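Local coordinates for protein beta-fructofuranosidase (Bifidobacterium adolescentis, PDB 6NOB) that probably hydrolyses terminal beta-fructofuranosides such as sucrose, as a glycoside hydrolase family 32 enzyme, at residues G432-S440 with V450-P458; N113-H121 with F587-F595. One frame throughout, in Å; residues are numbered along the deposited sequence.

Interaction 1 (G432-S440 with V450-P458); sequences GTGYYATQS and VFGWFTDFP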
# COMPACT_ATOMS: atom_id res chain seq x y z
N GLY A 432 -11.90 5.04 -8.38
CA GLY A 432 -11.74 6.26 -7.61
C GLY A 432 -10.40 6.92 -7.88
O GLY A 432 -9.98 7.03 -9.03
N THR A 433 -9.71 7.36 -6.83
CA THR A 433 -8.37 7.90 -6.97
C THR A 433 -7.58 7.65 -5.70
O THR A 433 -8.13 7.68 -4.59
CB THR A 433 -8.37 9.40 -7.31
OG1 THR A 433 -7.03 9.83 -7.57
CG2 THR A 433 -8.96 10.21 -6.17
N GLY A 434 -6.28 7.39 -5.87
CA GLY A 434 -5.39 7.21 -4.74
C GLY A 434 -5.22 5.78 -4.29
O GLY A 434 -4.39 5.53 -3.39
N TYR A 435 -5.97 4.84 -4.85
CA TYR A 435 -5.75 3.42 -4.61
C TYR A 435 -4.52 3.02 -5.42
O TYR A 435 -4.58 2.93 -6.65
CB TYR A 435 -6.98 2.61 -5.00
CG TYR A 435 -6.85 1.12 -4.82
CD1 TYR A 435 -7.03 0.53 -3.58
CD2 TYR A 435 -6.57 0.30 -5.91
CE1 TYR A 435 -6.92 -0.84 -3.41
CE2 TYR A 435 -6.46 -1.07 -5.75
CZ TYR A 435 -6.63 -1.64 -4.50
OH TYR A 435 -6.52 -3.00 -4.35
N TYR A 436 -3.40 2.79 -4.73
CA TYR A 436 -2.11 2.75 -5.39
C TYR A 436 -1.26 1.63 -4.81
O TYR A 436 -1.54 1.10 -3.73
CB TYR A 436 -1.38 4.09 -5.25
CG TYR A 436 -0.28 4.32 -6.26
CD1 TYR A 436 -0.57 4.54 -7.60
CD2 TYR A 436 1.05 4.31 -5.87
CE1 TYR A 436 0.43 4.74 -8.52
CE2 TYR A 436 2.06 4.52 -6.79
CZ TYR A 436 1.75 4.73 -8.11
OH TYR A 436 2.75 4.94 -9.03
N ALA A 437 -0.20 1.28 -5.55
CA ALA A 437 0.85 0.39 -5.07
C ALA A 437 0.30 -0.97 -4.65
O ALA A 437 0.58 -1.47 -3.56
CB ALA A 437 1.63 1.04 -3.93
N THR A 438 -0.48 -1.58 -5.53
CA THR A 438 -1.08 -2.87 -5.24
C THR A 438 -0.02 -3.97 -5.22
O THR A 438 0.88 -3.99 -6.06
CB THR A 438 -2.15 -3.23 -6.28
OG1 THR A 438 -1.57 -3.16 -7.59
CG2 THR A 438 -3.32 -2.27 -6.19
N GLN A 439 -0.14 -4.87 -4.25
CA GLN A 439 0.59 -6.13 -4.27
C GLN A 439 -0.34 -7.23 -3.82
O GLN A 439 -1.20 -7.02 -2.96
CB GLN A 439 1.84 -6.09 -3.38
CG GLN A 439 2.72 -7.32 -3.53
CD GLN A 439 4.00 -7.24 -2.73
OE1 GLN A 439 4.20 -7.98 -1.77
NE2 GLN A 439 4.90 -6.35 -3.14
N SER A 440 -0.19 -8.41 -4.41
CA SER A 440 -1.07 -9.53 -4.15
C SER A 440 -0.27 -10.73 -3.64
O SER A 440 0.95 -10.77 -3.74
CB SER A 440 -1.87 -9.91 -5.40
OG SER A 440 -1.21 -10.94 -6.12
N VAL A 450 -5.26 -9.10 -2.51
CA VAL A 450 -4.51 -7.91 -2.88
C VAL A 450 -4.71 -6.82 -1.83
O VAL A 450 -5.82 -6.63 -1.32
CB VAL A 450 -4.92 -7.40 -4.29
CG1 VAL A 450 -6.42 -7.15 -4.36
CG2 VAL A 450 -4.13 -6.14 -4.67
N PHE A 451 -3.62 -6.13 -1.49
CA PHE A 451 -3.65 -4.93 -0.68
C PHE A 451 -3.24 -3.72 -1.52
O PHE A 451 -2.45 -3.85 -2.46
CB PHE A 451 -2.69 -5.03 0.51
CG PHE A 451 -3.26 -5.76 1.69
CD1 PHE A 451 -4.08 -5.11 2.60
CD2 PHE A 451 -2.95 -7.09 1.91
CE1 PHE A 451 -4.59 -5.78 3.69
CE2 PHE A 451 -3.45 -7.77 3.00
CZ PHE A 451 -4.28 -7.11 3.90
N GLY A 452 -3.77 -2.56 -1.16
CA GLY A 452 -3.36 -1.32 -1.78
C GLY A 452 -3.13 -0.25 -0.73
O GLY A 452 -3.60 -0.35 0.40
N TRP A 453 -2.38 0.78 -1.13
CA TRP A 453 -2.09 1.92 -0.28
C TRP A 453 -2.89 3.12 -0.76
O TRP A 453 -2.89 3.42 -1.96
CB TRP A 453 -0.59 2.25 -0.28
CG TRP A 453 -0.24 3.66 0.13
CD1 TRP A 453 -0.60 4.30 1.28
CD2 TRP A 453 0.55 4.60 -0.61
NE1 TRP A 453 -0.09 5.57 1.30
CE2 TRP A 453 0.62 5.79 0.15
CE3 TRP A 453 1.21 4.56 -1.85
CZ2 TRP A 453 1.32 6.91 -0.28
CZ3 TRP A 453 1.90 5.68 -2.28
CH2 TRP A 453 1.95 6.84 -1.49
N PHE A 454 -3.57 3.79 0.16
CA PHE A 454 -4.35 4.98 -0.17
C PHE A 454 -3.45 6.20 -0.04
O PHE A 454 -3.19 6.68 1.06
CB PHE A 454 -5.58 5.09 0.73
CG PHE A 454 -6.73 4.23 0.28
CD1 PHE A 454 -7.27 4.40 -0.98
CD2 PHE A 454 -7.25 3.25 1.11
CE1 PHE A 454 -8.33 3.61 -1.41
CE2 PHE A 454 -8.30 2.46 0.69
CZ PHE A 454 -8.84 2.64 -0.57
N THR A 455 -2.97 6.69 -1.18
CA THR A 455 -2.21 7.93 -1.23
C THR A 455 -3.17 9.11 -1.34
O THR A 455 -4.28 8.98 -1.87
CB THR A 455 -1.22 7.93 -2.39
OG1 THR A 455 -0.45 9.14 -2.38
CG2 THR A 455 -1.93 7.79 -3.73
N ASP A 456 -2.74 10.26 -0.82
CA ASP A 456 -3.64 11.39 -0.61
C ASP A 456 -3.71 12.30 -1.83
O ASP A 456 -3.35 13.48 -1.79
CB ASP A 456 -3.22 12.17 0.63
CG ASP A 456 -4.24 13.21 1.04
OD1 ASP A 456 -5.44 13.02 0.73
OD2 ASP A 456 -3.85 14.23 1.65
N PHE A 457 -4.20 11.75 -2.94
CA PHE A 457 -4.53 12.59 -4.08
C PHE A 457 -5.73 13.50 -3.80
O PHE A 457 -5.73 14.65 -4.27
CB PHE A 457 -4.78 11.73 -5.32
CG PHE A 457 -3.56 11.02 -5.84
CD1 PHE A 457 -2.29 11.53 -5.60
CD2 PHE A 457 -3.68 9.83 -6.55
CE1 PHE A 457 -1.17 10.87 -6.07
CE2 PHE A 457 -2.55 9.18 -7.02
CZ PHE A 457 -1.30 9.70 -6.78
N PRO A 458 -6.76 13.06 -3.07
CA PRO A 458 -7.84 13.99 -2.70
C PRO A 458 -7.43 15.11 -1.76
O PRO A 458 -8.28 15.95 -1.43
CB PRO A 458 -8.87 13.07 -2.02
CG PRO A 458 -8.61 11.72 -2.60
CD PRO A 458 -7.13 11.66 -2.76
O HOH W 1 -7.37 8.47 -2.11
O HOH W 2 -7.15 -4.06 -1.87

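Interaction 2 (N113-H121 with F587-F595); sequences NRFGRSGAH and FDRNVVEVF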
# COMPACT_ATOMS: atom_id res chain seq x y z
N ASN A 113 -7.91 6.53 18.10
CA ASN A 113 -9.24 7.13 18.20
C ASN A 113 -9.12 8.65 18.20
O ASN A 113 -9.32 9.34 19.20
CB ASN A 113 -9.97 6.62 19.43
CG ASN A 113 -11.40 7.12 19.52
OD1 ASN A 113 -12.07 7.27 18.50
ND2 ASN A 113 -11.86 7.38 20.73
N ARG A 114 -8.79 9.19 17.02
CA ARG A 114 -8.60 10.62 16.84
C ARG A 114 -9.15 11.04 15.49
O ARG A 114 -9.07 10.30 14.51
CB ARG A 114 -7.12 11.03 16.92
CG ARG A 114 -6.40 10.59 18.18
CD ARG A 114 -4.93 10.97 18.12
NE ARG A 114 -4.76 12.40 17.85
CZ ARG A 114 -4.80 13.34 18.78
NH1 ARG A 114 -5.01 13.01 20.05
NH2 ARG A 114 -4.64 14.62 18.45
N PHE A 115 -9.71 12.25 15.44
CA PHE A 115 -10.18 12.82 14.19
C PHE A 115 -9.04 12.86 13.18
O PHE A 115 -7.92 13.27 13.50
CB PHE A 115 -10.75 14.22 14.43
CG PHE A 115 -11.23 14.91 13.18
CD1 PHE A 115 -12.28 14.39 12.43
CD2 PHE A 115 -10.64 16.09 12.76
CE1 PHE A 115 -12.72 15.03 11.29
CE2 PHE A 115 -11.08 16.74 11.62
CZ PHE A 115 -12.12 16.21 10.88
N GLY A 116 -9.32 12.42 11.95
CA GLY A 116 -8.32 12.30 10.92
C GLY A 116 -7.79 10.89 10.73
O GLY A 116 -7.01 10.66 9.79
N ARG A 117 -8.18 9.94 11.58
CA ARG A 117 -7.77 8.56 11.45
C ARG A 117 -8.97 7.69 11.09
O ARG A 117 -10.11 8.01 11.42
CB ARG A 117 -7.14 8.04 12.75
CG ARG A 117 -6.10 8.97 13.36
CD ARG A 117 -5.10 8.20 14.20
NE ARG A 117 -4.28 7.30 13.39
CZ ARG A 117 -3.06 6.88 13.73
NH1 ARG A 117 -2.39 6.07 12.92
NH2 ARG A 117 -2.51 7.28 14.87
N SER A 118 -8.69 6.59 10.40
CA SER A 118 -9.73 5.60 10.13
C SER A 118 -9.88 4.67 11.32
O SER A 118 -9.02 4.60 12.20
CB SER A 118 -9.40 4.80 8.87
OG SER A 118 -8.30 3.94 9.10
N GLY A 119 -10.99 3.93 11.34
CA GLY A 119 -11.26 3.03 12.44
C GLY A 119 -10.95 1.57 12.17
O GLY A 119 -10.72 0.80 13.11
N ALA A 120 -10.95 1.16 10.89
CA ALA A 120 -10.82 -0.24 10.54
C ALA A 120 -9.78 -0.54 9.47
O ALA A 120 -9.62 -1.71 9.09
CB ALA A 120 -12.18 -0.80 10.06
N HIS A 121 -9.06 0.46 8.97
CA HIS A 121 -7.99 0.25 8.02
C HIS A 121 -6.65 0.29 8.74
O HIS A 121 -6.50 0.97 9.76
CB HIS A 121 -8.01 1.30 6.91
CG HIS A 121 -9.22 1.22 6.02
ND1 HIS A 121 -10.48 1.56 6.45
CD2 HIS A 121 -9.35 0.84 4.73
CE1 HIS A 121 -11.34 1.39 5.46
NE2 HIS A 121 -10.68 0.95 4.40
N PHE A 587 -17.74 2.78 4.39
CA PHE A 587 -17.22 4.09 4.75
C PHE A 587 -16.69 4.04 6.18
O PHE A 587 -17.44 3.73 7.11
CB PHE A 587 -18.27 5.19 4.63
CG PHE A 587 -17.72 6.56 4.90
CD1 PHE A 587 -16.95 7.21 3.96
CD2 PHE A 587 -17.95 7.18 6.12
CE1 PHE A 587 -16.42 8.46 4.21
CE2 PHE A 587 -17.42 8.43 6.38
CZ PHE A 587 -16.65 9.07 5.43
N ASP A 588 -15.41 4.37 6.34
CA ASP A 588 -14.70 4.21 7.61
C ASP A 588 -14.10 5.56 8.01
O ASP A 588 -12.89 5.78 7.90
CB ASP A 588 -13.63 3.12 7.49
CG ASP A 588 -12.93 2.84 8.80
OD1 ASP A 588 -13.47 3.19 9.87
OD2 ASP A 588 -11.82 2.26 8.76
N ARG A 589 -14.97 6.47 8.46
CA ARG A 589 -14.59 7.76 9.03
C ARG A 589 -13.96 8.71 8.01
O ARG A 589 -14.45 9.83 7.83
CB ARG A 589 -13.66 7.57 10.23
CG ARG A 589 -14.36 7.00 11.46
CD ARG A 589 -13.39 6.28 12.38
NE ARG A 589 -12.43 7.20 12.98
CZ ARG A 589 -12.64 7.87 14.11
NH1 ARG A 589 -13.78 7.73 14.76
NH2 ARG A 589 -11.70 8.68 14.58
N ASN A 590 -12.88 8.29 7.35
CA ASN A 590 -12.21 9.19 6.42
C ASN A 590 -11.80 8.50 5.12
O ASN A 590 -10.87 8.96 4.45
CB ASN A 590 -10.97 9.84 7.06
CG ASN A 590 -9.90 8.82 7.44
OD1 ASN A 590 -10.08 7.61 7.28
ND2 ASN A 590 -8.78 9.32 7.95
N VAL A 591 -12.47 7.41 4.74
CA VAL A 591 -12.16 6.70 3.50
C VAL A 591 -13.39 5.89 3.11
O VAL A 591 -14.09 5.34 3.96
CB VAL A 591 -10.90 5.81 3.66
CG1 VAL A 591 -11.10 4.78 4.77
CG2 VAL A 591 -10.54 5.14 2.35
N VAL A 592 -13.66 5.85 1.80
CA VAL A 592 -14.77 5.09 1.25
C VAL A 592 -14.22 4.03 0.32
O VAL A 592 -13.19 4.22 -0.33
CB VAL A 592 -15.78 6.01 0.52
CG1 VAL A 592 -15.23 6.47 -0.82
CG2 VAL A 592 -17.12 5.30 0.34
N GLU A 593 -14.89 2.88 0.29
CA GLU A 593 -14.60 1.82 -0.67
C GLU A 593 -15.92 1.25 -1.14
O GLU A 593 -16.73 0.79 -0.32
CB GLU A 593 -13.71 0.73 -0.06
CG GLU A 593 -12.39 1.24 0.51
CD GLU A 593 -11.42 0.13 0.85
OE1 GLU A 593 -10.96 -0.56 -0.08
OE2 GLU A 593 -11.11 -0.04 2.05
N VAL A 594 -16.16 1.28 -2.45
CA VAL A 594 -17.45 0.94 -3.03
C VAL A 594 -17.25 -0.23 -4.00
O VAL A 594 -16.31 -0.22 -4.80
CB VAL A 594 -18.07 2.14 -3.76
CG1 VAL A 594 -19.38 1.75 -4.42
CG2 VAL A 594 -18.28 3.30 -2.78
N PHE A 595 -18.13 -1.22 -3.91
CA PHE A 595 -18.11 -2.38 -4.79
C PHE A 595 -19.46 -2.53 -5.47
O PHE A 595 -20.50 -2.54 -4.80
CB PHE A 595 -17.74 -3.64 -4.00
CG PHE A 595 -16.41 -3.54 -3.31
CD1 PHE A 595 -16.32 -3.01 -2.03
CD2 PHE A 595 -15.25 -3.93 -3.95
CE1 PHE A 595 -15.09 -2.89 -1.40
CE2 PHE A 595 -14.02 -3.82 -3.33
CZ PHE A 595 -13.94 -3.30 -2.05

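Interaction 1 (G432-S440 with V450-P458)
With CG anti to the backbone N (chi1 179°), Tyr435 lays its ring along strand 450-454, while Phe454 holds CG beside its backbone N (chi1 -81°) and its ring reaches the Tyr435 side chain. The two meet as an offset edge-to-face pair, the edge of Tyr435 toward the face of Phe454, centroids 5.9 Å apart. Tyr435 CE1 lies 3.9 Å from Gly452 CA, where a side chain would clash with the ring. Tyr435 OH is bridged to Val450 O by a water, which donates to that carbonyl. Replacing Tyr435 by an alanine is likely to open a gap beside Gly452 and deprive Phe454 and the bridging water of a partner.

Tyr436 and Trp453, a hydrogen-bonded antiparallel pair, project from the other face. Tyr436 CD2 packs 3.9 Å from Trp453 CZ3, and Ala437 CB meets the indole edge. Trp453 N gives Tyr436 O a straight bond of 2.8 Å. A beta bulge then shifts the register by one before Gln439 pairs with Phe451.

The hairpin belongs to a blade of the GH32 beta-propeller and continues its sheet through strand 468-481, which bonds to Val450, Gly452 and Phe454. Strand 127-138 meets Ala437 and Trp453; strand 601-606 meets Tyr435 and Phe454.

Interaction 2 (N113-H121 with F587-F595)
The tight turn between strands 582-588 and 591-596 of the C-terminal beta-sandwich meets the loop between helix 108-112 and strand 127-138 that leads into the beta-propeller. Asp588, Arg589 and Glu593 grip that loop by different means. The Asp588 carboxylate takes Gly119 N on OD1 at 3.0 Å, from above its plane. Its OD2 accepts two bonds: Ala120 N comes from the syn side at 2.6 Å, and His121 ND1 donates to its anti lone pair at 2.8 Å. The His121 ring is nearly coplanar with this carboxylate. Its NE2 reaches Glu593 OE2 at 2.6 Å, again in the ring plane, and Val591 CG1 makes a CH-pi contact over one ring face, 3.8 Å from the centroid.

The Arg589 chain bends at chi3 (66°), which brings NE to Arg117 O at 2.9 Å. The carbonyl oxygen lies close to the guanidinium plane. NH2 makes a weak bond to Arg114 O, within the type II turn from Arg114 to Arg117.

Both ring nitrogens of His121 donate, each to a carboxylate, which fixes the ring's rotation. This arrangement is consistent with a protonated, positively charged imidazole. Glu593 OE1 also forms a salt bridge with Arg476, which would probably help to keep Glu593 ionised.

Interactions 1 and 2 have centres about 14 Å apart and touch directly through Phe454. Phe454 CZ lies 3.9 Å from Glu593 OE1, and Phe454 CE2 packs at the same distance from Val591 CG2. Residues 432-440 and 450-458 lie between the two segments of interaction 2 in sequence, so the long-range contact brackets the local hairpin. The Arg476 that pairs with Glu593 also makes a cation-pi contact with Tyr435. On the other face of the hairpin, the side chain of Tyr436 is about 5 Å from a bound PEG. Trp453 on that face, and Ala437 in the bulge, touch Asp131. Asp131 lies in the Asn-Asp-Pro-Asn motif of GH32, so this side probably backs the active site.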